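Local structure of N-alpha-acetyltransferase 35, NatC auxiliary subunit (Saccharomyces cerevisiae, 6YGB) at residues Glu121-Ser126 with Gly134-Thr139; Leu62-Ile67 with Arg281-Pro286. The protein serves as the auxiliary subunit of the NatC N-terminal acetyltransferase, which acetylates the N-terminal methionine of the L-A virus Gag protein. One frame throughout, in Å; residues are numbered along the deposited sequence.

Contact 1. Residues Glu121-Ser126 with Gly134-Thr139; sequences ESLLSS and GSSWCT
Ser136 and Trp137, on the loop that leads back from helix 118-129, lie against one flank of that helix, where Ser122, Leu123 and Ser126 receive them. The polar part centres on the hydroxyl of Ser136. Its OG comes within 2.3 Å of Ser126 OG, a separation too short to be trusted in detail. Ser136 OG also lies 3.3 Å from the backbone O of Ser122, at best a weak bond, since its one proton may go to Ser126 OG instead. Ser126 OG sits between its own backbone N and carbonyl carbon (chi1 64°), a rotation that also brings it to 3.0 Å from Leu123 O, inside the helix. Ser136 sits between Ser122 and Ser126, one helical turn apart, with its CB 3.6 Å from Ser122 OG. The aromatic part belongs to Trp137. Its indole presents the six-membered ring's edge to the helix: CE3 is 3.8 Å from Ser122 OG, and CZ3 makes an apolar contact of 4.2 Å with Leu123 CB, both neighbours lying near the ring plane. Outside the pair, the indole NE1 donates to Tyr144 O, which helps fix the ring's rotation, and Tyr119 stacks edge-to-face with it. Leu123 and Trp137 both also touch Ile152 of helix 142-167. The arrangement is that of a connection between two successive helices whose loop folds back on the first and wedges an aromatic side chain between the two, here within the Mak10 family region.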
loop_
_atom_site.group_PDB
_atom_site.type_symbol
_atom_site.label_atom_id
_atom_site.label_comp_id
_atom_site.label_asym_id
_atom_site.label_seq_id
_atom_site.Cartn_x
_atom_site.Cartn_y
_atom_site.Cartn_z
ATOM N N GLU B 121 8.618 -1.784 -27.408
ATOM C CA GLU B 121 8.427 -0.416 -27.874
ATOM C C GLU B 121 8.135 -0.392 -29.366
ATOM O O GLU B 121 7.249 0.340 -29.821
ATOM C CB GLU B 121 9.667 0.423 -27.556
ATOM C CG GLU B 121 9.431 1.927 -27.519
ATOM C CD GLU B 121 9.443 2.578 -28.886
ATOM O OE1 GLU B 121 9.930 1.947 -29.848
ATOM O OE2 GLU B 121 8.966 3.729 -28.996
ATOM N N SER B 122 8.862 -1.200 -30.141
ATOM C CA SER B 122 8.666 -1.222 -31.587
ATOM C C SER B 122 7.309 -1.807 -31.946
ATOM O O SER B 122 6.571 -1.237 -32.759
ATOM C CB SER B 122 9.781 -2.022 -32.262
ATOM O OG SER B 122 9.563 -2.101 -33.664
ATOM N N LEU B 123 6.967 -2.955 -31.360
ATOM C CA LEU B 123 5.707 -3.607 -31.697
ATOM C C LEU B 123 4.515 -2.728 -31.335
ATOM O O LEU B 123 3.580 -2.581 -32.128
ATOM C CB LEU B 123 5.613 -4.963 -30.997
ATOM C CG LEU B 123 4.238 -5.630 -31.071
ATOM C CD1 LEU B 123 3.855 -5.882 -32.518
ATOM C CD2 LEU B 123 4.203 -6.919 -30.263
ATOM N N LEU B 124 4.535 -2.127 -30.141
ATOM C CA LEU B 124 3.416 -1.296 -29.700
ATOM C C LEU B 124 3.230 -0.071 -30.589
ATOM O O LEU B 124 2.100 0.403 -30.764
ATOM C CB LEU B 124 3.619 -0.875 -28.241
ATOM C CG LEU B 124 3.374 -1.950 -27.174
ATOM C CD1 LEU B 124 3.805 -1.487 -25.784
ATOM C CD2 LEU B 124 1.911 -2.361 -27.168
ATOM N N SER B 125 4.316 0.445 -31.171
ATOM C CA SER B 125 4.218 1.652 -31.987
ATOM C C SER B 125 3.462 1.398 -33.286
ATOM O O SER B 125 2.722 2.268 -33.759
ATOM C CB SER B 125 5.614 2.198 -32.284
ATOM O OG SER B 125 6.270 2.590 -31.093
ATOM N N SER B 126 3.641 0.221 -33.887
ATOM C CA SER B 126 2.911 -0.081 -35.114
ATOM C C SER B 126 1.442 -0.372 -34.831
ATOM O O SER B 126 0.586 -0.120 -35.684
ATOM C CB SER B 126 3.564 -1.254 -35.849
ATOM O OG SER B 126 3.488 -2.451 -35.095
ATOM N N GLY B 134 1.806 -10.008 -38.529
ATOM C CA GLY B 134 2.895 -9.195 -39.040
ATOM C C GLY B 134 3.631 -8.427 -37.958
ATOM O O GLY B 134 3.039 -7.604 -37.261
ATOM N N SER B 135 4.925 -8.701 -37.813
ATOM C CA SER B 135 5.736 -8.000 -36.829
ATOM C C SER B 135 6.177 -6.642 -37.361
ATOM O O SER B 135 6.276 -6.421 -38.572
ATOM C CB SER B 135 6.961 -8.828 -36.442
ATOM O OG SER B 135 6.620 -9.812 -35.480
ATOM N N SER B 136 6.449 -5.728 -36.427
ATOM C CA SER B 136 6.820 -4.365 -36.790
ATOM C C SER B 136 8.181 -4.304 -37.471
ATOM O O SER B 136 8.394 -3.461 -38.350
ATOM C CB SER B 136 6.805 -3.481 -35.545
ATOM O OG SER B 136 5.552 -3.546 -34.889
ATOM N N TRP B 137 9.105 -5.177 -37.086
ATOM C CA TRP B 137 10.458 -5.180 -37.617
ATOM C C TRP B 137 10.682 -6.421 -38.474
ATOM O O TRP B 137 10.054 -7.463 -38.263
ATOM C CB TRP B 137 11.487 -5.144 -36.484
ATOM C CG TRP B 137 11.482 -6.392 -35.654
ATOM C CD1 TRP B 137 12.222 -7.520 -35.862
ATOM C CD2 TRP B 137 10.688 -6.644 -34.487
ATOM N NE1 TRP B 137 11.941 -8.456 -34.898
ATOM C CE2 TRP B 137 11.003 -7.943 -34.041
ATOM C CE3 TRP B 137 9.745 -5.896 -33.775
ATOM C CZ2 TRP B 137 10.408 -8.510 -32.919
ATOM C CZ3 TRP B 137 9.158 -6.461 -32.663
ATOM C CH2 TRP B 137 9.491 -7.754 -32.244
ATOM N N CYS B 138 11.592 -6.306 -39.439
ATOM C CA CYS B 138 11.937 -7.424 -40.311
ATOM C C CYS B 138 13.449 -7.525 -40.430
ATOM O O CYS B 138 14.101 -6.602 -40.930
ATOM C CB CYS B 138 11.301 -7.268 -41.693
ATOM S SG CYS B 138 11.489 -8.733 -42.729
ATOM N N THR B 139 14.002 -8.652 -39.983
ATOM C CA THR B 139 15.433 -8.894 -40.073
ATOM C C THR B 139 15.802 -9.936 -41.115
ATOM O O THR B 139 16.984 -10.053 -41.452
ATOM C CB THR B 139 15.996 -9.342 -38.715
ATOM O OG1 THR B 139 15.796 -10.752 -38.555
ATOM C CG2 THR B 139 15.305 -8.609 -37.579
#

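Contact 2. Residues Leu62-Ile67 with Arg281-Pro286; sequences LDSSLI and RSNQFP
A loop-to-loop junction at the interface with N-alpha-acetyltransferase 38 brings Leu62 and Ser64 against Asn283, Phe285 and Pro286. Each loop holds an Asx turn. In residues 62-67, Asp63 OD1 accepts the backbone N of Ser65 at 3.0 Å, the donor standing above the carboxylate plane. In residues 281-286, Asn283 OD1 takes the backbone N of Phe285 at 2.8 Å, again from well outside the plane of its amide, 58° off. Ser64, inside the first turn, directs its CB toward the other loop. In one of its two conformers its OG lies 3.0 Å from Phe285 O; Asn283 ND2 is 3.4 Å from the same OG, at a poor angle for bonding. The apolar end is made by Leu62 and Pro286, whose side chains lie flank to flank, with Leu62 CD2 4.0 Å from Pro286 CG. Partner chains engage both loops: Asp63 forms a salt bridge with Arg22 of N-alpha-acetyltransferase 38, Ser282 OG bonds to the backbone N of Met52 of that chain, and Leu62 packs on Tyr31 of N-alpha-acetyltransferase 30. Within the fold, the contact joins the loop between strand 55-56 and helix 71-75 to the one between helices 276-280 and 298-311, and Lys279 of helix 276-280 binds the backbone O of Ile67.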
loop_
_atom_site.group_PDB
_atom_site.type_symbol
_atom_site.label_atom_id
_atom_site.label_comp_id
_atom_site.label_asym_id
_atom_site.label_seq_id
_atom_site.Cartn_x
_atom_site.Cartn_y
_atom_site.Cartn_z
ATOM N N LEU B 62 16.198 15.009 -12.503
ATOM C CA LEU B 62 14.850 15.430 -12.855
ATOM C C LEU B 62 14.653 15.686 -14.345
ATOM O O LEU B 62 13.527 15.987 -14.757
ATOM C CB LEU B 62 14.462 16.693 -12.075
ATOM C CG LEU B 62 14.146 16.495 -10.592
ATOM C CD1 LEU B 62 14.054 17.831 -9.869
ATOM C CD2 LEU B 62 12.855 15.709 -10.419
ATOM N N ASP B 63 15.697 15.577 -15.165
ATOM C CA ASP B 63 15.607 15.827 -16.602
ATOM C C ASP B 63 15.812 14.516 -17.355
ATOM O O ASP B 63 16.883 13.910 -17.269
ATOM C CB ASP B 63 16.644 16.866 -17.038
ATOM C CG ASP B 63 16.351 17.458 -18.417
ATOM O OD1 ASP B 63 15.698 16.785 -19.240
ATOM O OD2 ASP B 63 16.787 18.596 -18.681
ATOM N N SER B 64 14.795 14.096 -18.114
ATOM C CA SER B 64 14.863 12.842 -18.864
ATOM C C SER B 64 15.799 12.944 -20.066
ATOM O O SER B 64 16.351 11.928 -20.513
ATOM C CB SER B 64 13.454 12.433 -19.313
ATOM O OG SER B 64 12.534 12.504 -18.230
ATOM N N SER B 65 15.989 14.145 -20.593
ATOM C CA SER B 65 16.799 14.370 -21.776
ATOM C C SER B 65 18.293 14.223 -21.519
ATOM O O SER B 65 19.055 14.063 -22.479
ATOM C CB SER B 65 16.505 15.765 -22.330
ATOM O OG SER B 65 15.110 15.966 -22.511
ATOM N N LEU B 66 18.732 14.274 -20.265
ATOM C CA LEU B 66 20.149 14.178 -19.942
ATOM C C LEU B 66 20.609 12.751 -19.681
ATOM O O LEU B 66 21.763 12.557 -19.283
ATOM C CB LEU B 66 20.478 15.047 -18.723
ATOM C CG LEU B 66 20.035 16.505 -18.803
ATOM C CD1 LEU B 66 20.567 17.290 -17.613
ATOM C CD2 LEU B 66 20.473 17.135 -20.118
ATOM N N ILE B 67 19.736 11.759 -19.880
ATOM C CA ILE B 67 20.109 10.367 -19.656
ATOM C C ILE B 67 21.298 9.998 -20.527
ATOM O O ILE B 67 21.287 10.219 -21.745
ATOM C CB ILE B 67 18.913 9.450 -19.944
ATOM C CG1 ILE B 67 17.849 9.592 -18.855
ATOM C CG2 ILE B 67 19.364 8.004 -20.082
ATOM C CD1 ILE B 67 16.593 8.808 -19.144
ATOM N N ARG B 281 10.862 9.131 -25.878
ATOM C CA ARG B 281 9.409 9.123 -25.911
ATOM C C ARG B 281 8.857 10.164 -24.943
ATOM O O ARG B 281 9.538 10.612 -24.017
ATOM C CB ARG B 281 8.855 7.738 -25.570
ATOM C CG ARG B 281 7.433 7.549 -26.057
ATOM C CD ARG B 281 6.768 6.300 -25.516
ATOM N NE ARG B 281 5.349 6.310 -25.857
ATOM C CZ ARG B 281 4.874 6.066 -27.074
ATOM N NH1 ARG B 281 5.703 5.785 -28.072
ATOM N NH2 ARG B 281 3.568 6.103 -27.295
ATOM N N SER B 282 7.612 10.567 -25.187
ATOM C CA SER B 282 6.932 11.491 -24.290
ATOM C C SER B 282 6.934 10.934 -22.877
ATOM O O SER B 282 6.479 9.811 -22.648
ATOM C CB SER B 282 5.500 11.733 -24.763
ATOM O OG SER B 282 5.468 12.525 -25.931
ATOM N N ASN B 283 7.453 11.718 -21.936
ATOM C CA ASN B 283 7.622 11.265 -20.562
ATOM C C ASN B 283 7.459 12.463 -19.639
ATOM O O ASN B 283 8.234 13.421 -19.725
ATOM C CB ASN B 283 8.991 10.606 -20.374
ATOM C CG ASN B 283 9.221 10.113 -18.961
ATOM O OD1 ASN B 283 8.291 10.027 -18.157
ATOM N ND2 ASN B 283 10.469 9.778 -18.653
ATOM N N GLN B 284 6.450 12.412 -18.770
ATOM C CA GLN B 284 6.208 13.471 -17.799
ATOM C C GLN B 284 6.863 13.192 -16.457
ATOM O O GLN B 284 6.649 13.952 -15.508
ATOM C CB GLN B 284 4.703 13.678 -17.588
ATOM C CG GLN B 284 3.937 14.139 -18.818
ATOM C CD GLN B 284 2.531 14.629 -18.485
ATOM O OE1 GLN B 284 2.285 15.165 -17.402
ATOM N NE2 GLN B 284 1.604 14.447 -19.421
ATOM N N PHE B 285 7.650 12.133 -16.355
ATOM C CA PHE B 285 8.225 11.693 -15.099
ATOM C C PHE B 285 9.746 11.806 -15.119
ATOM O O PHE B 285 10.360 11.916 -16.186
ATOM C CB PHE B 285 7.810 10.243 -14.816
ATOM C CG PHE B 285 6.338 10.072 -14.552
ATOM C CD1 PHE B 285 5.441 9.962 -15.600
ATOM C CD2 PHE B 285 5.852 10.023 -13.254
ATOM C CE1 PHE B 285 4.087 9.803 -15.361
ATOM C CE2 PHE B 285 4.499 9.864 -13.009
ATOM C CZ PHE B 285 3.615 9.754 -14.063
ATOM N N PRO B 286 10.387 11.808 -13.950
ATOM C CA PRO B 286 11.853 11.890 -13.902
ATOM C C PRO B 286 12.485 10.613 -14.421
ATOM O O PRO B 286 11.829 9.559 -14.455
ATOM C CB PRO B 286 12.148 12.088 -12.405
ATOM C CG PRO B 286 10.865 12.568 -11.811
ATOM C CD PRO B 286 9.785 11.913 -12.608
#

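Overall arrangement
Contact 1 is local, closing a loop onto the helix that precedes it, whereas contact 2 brings together loops more than two hundred residues apart; the first is nested within the chain that the second closes. Their centres lie about 24 Å apart on the same side of the chain's centre, yet the two touch where Glu121 OE2 comes within 4.0 Å of Arg281 NH1, a long and weak charge pairing. Contact 1 is partly buried, combines serine hydroxyls with an aromatic edge, and meets no other subunit. Contact 2 is more buried, has no regular helix or strand in either segment, and owes much of its surroundings to charged residues of N-alpha-acetyltransferase 38, with N-alpha-acetyltransferase 30 beside its apolar end.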